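Local coordinates for protein diacylglycerol lipase (PDB 5XK2) that probably hydrolyses the ester bonds of mono- and diacylglycerols as a class 3 lipase of the alpha/beta-hydrolase kind, at residues 31-36 and 42-47; 27-32 and 151-156; 228-233 and 237-242. All blocks are in the same frame, centred on the assembly; numbering follows the deposited sequence.

Contact 1 (31-36 and 42-47); sequences PNNYVA and LNCSVG
The backbone carbonyl oxygen of Asn43 is gripped by two side-chain amides, those of Asn32 and Asn33, which reach it from opposite faces of its carbonyl plane. Asn32 ND2 makes the straighter bond: it stands 3.1 Å from Asn43 O with an N-H...O angle of 174°, and the oxygen lies in the plane of the Asn32 amide. Asn33 ND2 is 3.0 Å from Asn43 O but comes from above the carbonyl plane, off the lone pairs, and its bond is clearly bent. That nitrogen is shared, since it also donates to Ala27 O.

The other end of the Asn33 amide closes a small ring of bonds. Asn43 N donates to Asn33 OD1 at 3.1 Å, in the carbonyl plane and on a lone pair, so one side chain holds both the N-H and the C=O of Asn43. With chi1 at -68°, Asn33 CG lies beside its own backbone N, and from there the amide extends to the loop. Leu42 crosses this side chain at about a right angle, its CD2 methyl 3.6 Å from Asn33 OD1. The amides of Asn32 and Asn43 meet obliquely, planes 38° apart, without bonding; Asn43 ND2 turns instead to Lys41 O.

The contact fastens the short helix 31-34 to the loop that leads to helix 50-55; in that loop Cys44 forms a disulfide with Cys49, and its N-H is hydrogen-bonded to Glu53 of the helix. Underneath, Asn33 and Leu42 rest on Phe74 of strand 71-78, while Leu42 also touches Val59 of strand 58-65 and Val52 of helix 50-55.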
# COMPACT_ATOMS: atom_id res chain seq x y z
N PRO A 31 9.86 1.68 -16.22
CA PRO A 31 10.86 0.60 -16.26
C PRO A 31 11.93 0.81 -17.33
O PRO A 31 13.10 0.51 -17.08
CB PRO A 31 10.01 -0.64 -16.55
CG PRO A 31 8.67 -0.29 -15.94
CD PRO A 31 8.48 1.17 -16.27
N ASN A 32 11.56 1.34 -18.50
CA ASN A 32 12.56 1.56 -19.54
C ASN A 32 13.71 2.46 -19.09
O ASN A 32 14.83 2.30 -19.57
CB ASN A 32 11.91 2.17 -20.79
CG ASN A 32 11.16 3.47 -20.48
OD1 ASN A 32 10.17 3.46 -19.76
ND2 ASN A 32 11.65 4.59 -21.01
N ASN A 33 13.44 3.41 -18.19
CA ASN A 33 14.49 4.33 -17.78
C ASN A 33 15.43 3.71 -16.76
O ASN A 33 16.62 4.01 -16.77
CB ASN A 33 13.90 5.62 -17.20
CG ASN A 33 13.20 6.46 -18.25
OD1 ASN A 33 13.62 6.51 -19.41
ND2 ASN A 33 12.10 7.11 -17.85
N TYR A 34 14.93 2.84 -15.89
CA TYR A 34 15.87 2.30 -14.91
C TYR A 34 16.53 0.98 -15.33
O TYR A 34 17.33 0.42 -14.57
CB TYR A 34 15.22 2.17 -13.52
CG TYR A 34 13.97 1.33 -13.36
CD1 TYR A 34 14.02 -0.06 -13.40
CD2 TYR A 34 12.77 1.94 -13.06
CE1 TYR A 34 12.85 -0.82 -13.19
CE2 TYR A 34 11.62 1.20 -12.86
CZ TYR A 34 11.66 -0.17 -12.92
OH TYR A 34 10.51 -0.88 -12.71
N VAL A 35 16.18 0.44 -16.50
CA VAL A 35 17.04 -0.58 -17.12
C VAL A 35 17.82 -0.07 -18.34
O VAL A 35 18.53 -0.84 -18.99
CB VAL A 35 16.22 -1.80 -17.52
CG1 VAL A 35 15.46 -2.33 -16.30
CG2 VAL A 35 15.28 -1.48 -18.67
N ALA A 36 17.68 1.21 -18.66
CA ALA A 36 18.29 1.77 -19.87
C ALA A 36 19.81 1.62 -19.92
O ALA A 36 20.51 1.76 -18.90
CB ALA A 36 17.92 3.24 -20.01
N LEU A 42 15.98 9.50 -21.84
CA LEU A 42 14.90 9.41 -20.87
C LEU A 42 13.58 9.65 -21.57
O LEU A 42 13.46 10.56 -22.37
CB LEU A 42 15.08 10.43 -19.75
CG LEU A 42 16.18 10.13 -18.72
CD1 LEU A 42 16.29 11.33 -17.79
CD2 LEU A 42 15.87 8.87 -17.91
N ASN A 43 12.60 8.80 -21.31
CA ASN A 43 11.27 9.09 -21.83
C ASN A 43 10.22 8.41 -20.98
O ASN A 43 10.47 7.36 -20.38
CB ASN A 43 11.16 8.68 -23.30
CG ASN A 43 11.25 7.20 -23.50
OD1 ASN A 43 10.21 6.52 -23.59
ND2 ASN A 43 12.47 6.68 -23.58
N CYS A 44 9.03 9.01 -20.94
CA CYS A 44 7.97 8.49 -20.08
C CYS A 44 6.76 8.16 -20.93
O CYS A 44 6.15 9.06 -21.50
CB CYS A 44 7.59 9.51 -19.01
SG CYS A 44 9.07 10.13 -18.06
N SER A 45 6.45 6.87 -21.01
CA SER A 45 5.39 6.35 -21.86
C SER A 45 4.06 7.00 -21.59
O SER A 45 3.27 7.18 -22.51
CB SER A 45 5.26 4.83 -21.66
OG SER A 45 6.42 4.19 -22.11
N VAL A 46 3.81 7.34 -20.32
CA VAL A 46 2.52 7.93 -19.94
C VAL A 46 2.47 9.46 -20.13
O VAL A 46 1.44 10.09 -19.89
CB VAL A 46 2.16 7.61 -18.48
CG1 VAL A 46 2.14 6.09 -18.27
CG2 VAL A 46 3.16 8.25 -17.54
N GLY A 47 3.59 10.05 -20.55
CA GLY A 47 3.62 11.44 -20.97
C GLY A 47 3.78 12.48 -19.88
O GLY A 47 3.40 13.63 -20.07

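Contact 2 (27-32 and 151-156); sequences ATYCPN and GHSLGA
Tyr29 has its ring beside its own backbone N (chi1 -72°), whereas His152 swings CG anti to the N (chi1 168°), and these two settings bring Tyr29 OH to His152 ND1 at 2.7 Å. Either atom could be the donor. The histidine belongs to a GxSxG sequence, Gly151 to Gly155, with the geometry of the nucleophile elbow of alpha/beta hydrolases: strand 146-152 ends, Ser153 takes a strained backbone conformation with positive phi, and helix 154-168 starts.

The two rings meet rim to rim, neither lying over the other, with planes 61° apart. Each uses its edge: Tyr29 CZ lies in the plane of the imidazole, and ND1 sits near the plane of the phenol ring. On its far side His152 NE2 is hydrogen-bonded to His268 O, so both ring nitrogens have partners and the imidazole's rotation is fixed. Ser153 OG bonds to His268 NE2, in an arrangement consistent with a Ser-His-Asp triad completed by Asp206; His152 thus touches the probable catalytic histidine twice, by NE2 on the backbone O of His268 and ring against ring, as a second-shell neighbour. Tyr29 OH also touches Ser153 CB, at 3.5 Å.

Two waters extend this buried contact. Water 1 donates to Thr28 OG1 at 2.9 Å and accepts from His152 N, linking the turn 27-30 to the end of the strand. Water 2 lies between the phenol and the first turn of the helix, 3.2 Å from Tyr29 OH, and accepts the N-H of Gly155 with a distance of 3.0 Å from Gly155 N to its oxygen.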
# COMPACT_ATOMS: atom_id res chain seq x y z
N ALA A 27 10.21 10.11 -14.07
CA ALA A 27 10.89 9.22 -14.98
C ALA A 27 11.45 7.96 -14.30
O ALA A 27 11.61 6.93 -14.96
CB ALA A 27 12.00 9.98 -15.71
N THR A 28 11.72 8.03 -12.98
CA THR A 28 12.28 6.87 -12.28
C THR A 28 11.27 5.75 -12.10
O THR A 28 11.65 4.64 -11.75
CB THR A 28 12.81 7.20 -10.87
OG1 THR A 28 11.72 7.58 -10.01
CG2 THR A 28 13.83 8.31 -10.95
N TYR A 29 9.98 6.04 -12.32
CA TYR A 29 8.96 4.99 -12.24
C TYR A 29 8.81 4.19 -13.53
O TYR A 29 8.21 3.12 -13.52
CB TYR A 29 7.60 5.59 -11.88
CG TYR A 29 7.52 6.06 -10.45
CD1 TYR A 29 7.22 5.17 -9.44
CD2 TYR A 29 7.72 7.39 -10.13
CE1 TYR A 29 7.12 5.60 -8.11
CE2 TYR A 29 7.62 7.84 -8.81
CZ TYR A 29 7.32 6.94 -7.81
OH TYR A 29 7.22 7.39 -6.51
N CYS A 30 9.36 4.70 -14.63
CA CYS A 30 9.24 4.02 -15.94
C CYS A 30 10.29 2.94 -16.05
O CYS A 30 11.48 3.23 -16.00
CB CYS A 30 9.46 5.02 -17.07
SG CYS A 30 8.50 6.53 -16.99
N PRO A 31 9.86 1.68 -16.22
CA PRO A 31 10.86 0.60 -16.26
C PRO A 31 11.93 0.81 -17.33
O PRO A 31 13.10 0.51 -17.08
CB PRO A 31 10.01 -0.64 -16.55
CG PRO A 31 8.67 -0.29 -15.94
CD PRO A 31 8.48 1.17 -16.27
N ASN A 32 11.56 1.34 -18.50
CA ASN A 32 12.56 1.56 -19.54
C ASN A 32 13.71 2.46 -19.09
O ASN A 32 14.83 2.30 -19.57
CB ASN A 32 11.91 2.17 -20.79
CG ASN A 32 11.16 3.47 -20.48
OD1 ASN A 32 10.17 3.46 -19.76
ND2 ASN A 32 11.65 4.59 -21.01
N GLY A 151 14.06 12.67 -6.12
CA GLY A 151 13.20 11.51 -6.06
C GLY A 151 11.81 11.91 -5.58
O GLY A 151 11.61 13.05 -5.11
N HIS A 152 10.87 10.98 -5.69
CA HIS A 152 9.52 11.16 -5.15
C HIS A 152 9.24 10.00 -4.20
O HIS A 152 9.76 8.89 -4.41
CB HIS A 152 8.49 11.21 -6.31
CG HIS A 152 7.06 11.10 -5.87
ND1 HIS A 152 6.34 9.93 -5.98
CD2 HIS A 152 6.23 12.00 -5.29
CE1 HIS A 152 5.12 10.12 -5.49
NE2 HIS A 152 5.04 11.36 -5.05
N SER A 153 8.42 10.24 -3.17
CA SER A 153 7.98 9.18 -2.27
C SER A 153 9.20 8.54 -1.58
O SER A 153 10.11 9.25 -1.14
CB SER A 153 7.16 8.13 -3.06
OG SER A 153 6.57 7.14 -2.21
N LEU A 154 9.25 7.21 -1.50
CA LEU A 154 10.39 6.58 -0.82
C LEU A 154 11.70 6.89 -1.55
O LEU A 154 12.75 6.98 -0.93
CB LEU A 154 10.17 5.06 -0.71
CG LEU A 154 9.34 4.60 0.50
CD1 LEU A 154 8.00 5.29 0.61
CD2 LEU A 154 9.16 3.07 0.48
N GLY A 155 11.63 7.06 -2.87
CA GLY A 155 12.79 7.50 -3.62
C GLY A 155 13.32 8.86 -3.17
O GLY A 155 14.52 9.10 -3.23
N ALA A 156 12.43 9.74 -2.74
CA ALA A 156 12.84 11.05 -2.21
C ALA A 156 13.59 10.90 -0.89
O ALA A 156 14.45 11.72 -0.57
CB ALA A 156 11.63 11.95 -2.03
O HOH W 1 10.99 8.70 -7.42
O HOH W 2 9.78 6.16 -5.12

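Contact 3 (228-233 and 237-242)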
# COMPACT_ATOMS: atom_id res chain seq x y z
N THR A 228 -0.45 23.34 -1.07
CA THR A 228 -1.88 23.25 -0.71
C THR A 228 -2.86 23.27 -1.90
O THR A 228 -4.05 23.48 -1.71
CB THR A 228 -2.24 24.34 0.31
OG1 THR A 228 -1.76 25.62 -0.14
CG2 THR A 228 -1.62 24.00 1.66
N ALA A 229 -2.36 23.16 -3.12
CA ALA A 229 -3.25 23.06 -4.28
C ALA A 229 -4.04 21.74 -4.28
O ALA A 229 -3.53 20.72 -3.84
CB ALA A 229 -2.43 23.17 -5.55
N PRO A 230 -5.27 21.74 -4.83
CA PRO A 230 -5.98 20.48 -5.02
C PRO A 230 -5.23 19.53 -5.97
O PRO A 230 -4.45 19.97 -6.85
CB PRO A 230 -7.32 20.91 -5.64
CG PRO A 230 -7.48 22.34 -5.27
CD PRO A 230 -6.07 22.90 -5.27
N ASP A 231 -5.49 18.23 -5.83
CA ASP A 231 -4.98 17.24 -6.78
C ASP A 231 -5.28 17.61 -8.23
O ASP A 231 -6.38 18.07 -8.54
CB ASP A 231 -5.61 15.87 -6.56
CG ASP A 231 -5.29 15.25 -5.21
OD1 ASP A 231 -4.39 15.73 -4.50
OD2 ASP A 231 -5.97 14.26 -4.89
N ASN A 232 -4.30 17.40 -9.10
CA ASN A 232 -4.49 17.50 -10.56
C ASN A 232 -4.94 18.89 -10.95
O ASN A 232 -5.87 19.07 -11.74
CB ASN A 232 -5.49 16.45 -11.04
CG ASN A 232 -5.34 16.11 -12.51
OD1 ASN A 232 -4.41 16.57 -13.19
ND2 ASN A 232 -6.24 15.27 -13.00
N THR A 233 -4.28 19.89 -10.36
CA THR A 233 -4.51 21.27 -10.75
C THR A 233 -3.17 21.98 -10.87
O THR A 233 -2.18 21.53 -10.32
CB THR A 233 -5.40 22.04 -9.73
OG1 THR A 233 -4.70 22.21 -8.49
CG2 THR A 233 -6.73 21.33 -9.51
N ASP A 237 1.96 30.24 -6.92
CA ASP A 237 2.83 30.65 -5.81
C ASP A 237 2.07 30.76 -4.49
O ASP A 237 2.62 30.50 -3.42
CB ASP A 237 3.51 31.99 -6.13
CG ASP A 237 4.68 31.83 -7.08
OD1 ASP A 237 5.63 31.09 -6.75
OD2 ASP A 237 4.64 32.45 -8.17
N ASN A 238 0.80 31.13 -4.58
CA ASN A 238 -0.05 31.22 -3.39
C ASN A 238 -0.36 29.87 -2.76
O ASN A 238 -0.95 29.81 -1.68
CB ASN A 238 -1.39 31.89 -3.74
CG ASN A 238 -1.28 33.38 -3.82
OD1 ASN A 238 -0.37 33.98 -3.26
ND2 ASN A 238 -2.22 33.99 -4.53
N GLN A 239 -0.06 28.80 -3.48
CA GLN A 239 -0.29 27.45 -2.99
C GLN A 239 0.95 26.72 -2.52
O GLN A 239 0.93 25.49 -2.35
CB GLN A 239 -1.02 26.64 -4.06
CG GLN A 239 -2.40 27.23 -4.33
CD GLN A 239 -3.04 26.65 -5.59
OE1 GLN A 239 -2.40 26.57 -6.63
NE2 GLN A 239 -4.31 26.24 -5.49
N VAL A 240 2.08 27.43 -2.42
CA VAL A 240 3.28 26.83 -1.85
C VAL A 240 3.75 27.72 -0.70
O VAL A 240 4.00 28.91 -0.88
CB VAL A 240 4.41 26.68 -2.87
CG1 VAL A 240 5.61 25.92 -2.25
CG2 VAL A 240 3.93 25.92 -4.11
N THR A 241 3.86 27.12 0.47
CA THR A 241 4.23 27.84 1.69
C THR A 241 5.51 27.28 2.27
O THR A 241 5.62 26.07 2.43
CB THR A 241 3.10 27.74 2.72
OG1 THR A 241 1.90 28.30 2.16
CG2 THR A 241 3.46 28.48 3.97
N VAL A 242 6.49 28.14 2.55
CA VAL A 242 7.79 27.69 3.05
C VAL A 242 7.78 27.75 4.57
O VAL A 242 7.55 28.82 5.16
CB VAL A 242 8.95 28.54 2.49
CG1 VAL A 242 10.28 27.89 2.82
CG2 VAL A 242 8.82 28.66 0.98
O HOH W 3 0.70 26.25 0.96
O HOH W 4 -5.59 25.69 -2.81
O HOH W 5 -4.77 24.85 -8.05
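The backbones meet through one direct bond, Thr228 N to Gln239 O at 2.9 Å with an N-H...O angle of 163°, where the CA atoms of Thr228 and Gln239 come within 5.0 Å. The Gln239 side chain sets out toward segment 228-233. Its CG lies beside its own backbone N (chi1 -64°) and the chain continues extended, which carries the terminal amide across the methyl of Ala229; Ala229 CB is 3.5 Å from Gln239 CD. Beyond it, Gln239 NE2 comes to 3.8 Å from Pro230 CD, the two side chains crossing at about a right angle.

All this lies in the connection between strands 224-227 and 240-243, the antiparallel pair at one border of the central mixed sheet. A short 3-10 turn, 237-239, brings the chain back into strand 240-243, where Thr241 pairs with Tyr226.

Both ends of the Gln239 amide are tied. OE1 takes the N-H of Thr236, while NE2 donates to two waters. Water 4 donates a hydrogen bond to Thr228 O, and water 5 one to Thr233 OG1, which itself donates to Pro230 O at 2.8 Å. A third water joins the threonine hydroxyls: it is 2.8 Å from Thr228 OG1 and 2.7 Å from Thr241 OG1. The N-H of Ala229 is buried here without a partner in the model, with Gln239 CB 3.8 Å from Ala229 N.

Following the chain from the N terminus, helix 14-27 runs into the turn where contact 2 opens. Contact 1 starts from the same stretch, sharing Pro31 and Asn32, and closes a short local loop as the chain comes back at 42-47; that loop lies within the much longer one that contact 2 closes at 151-156. The two touch where Cys44 packs on Cys30, so the N-terminal region is tied both to itself and to the end of strand 146-152 and the turn after it. Contact 3 follows in series, a tight connection at the far border of the same central sheet, its centre about 22 Å from that of contact 2 and 27 Å from that of contact 1.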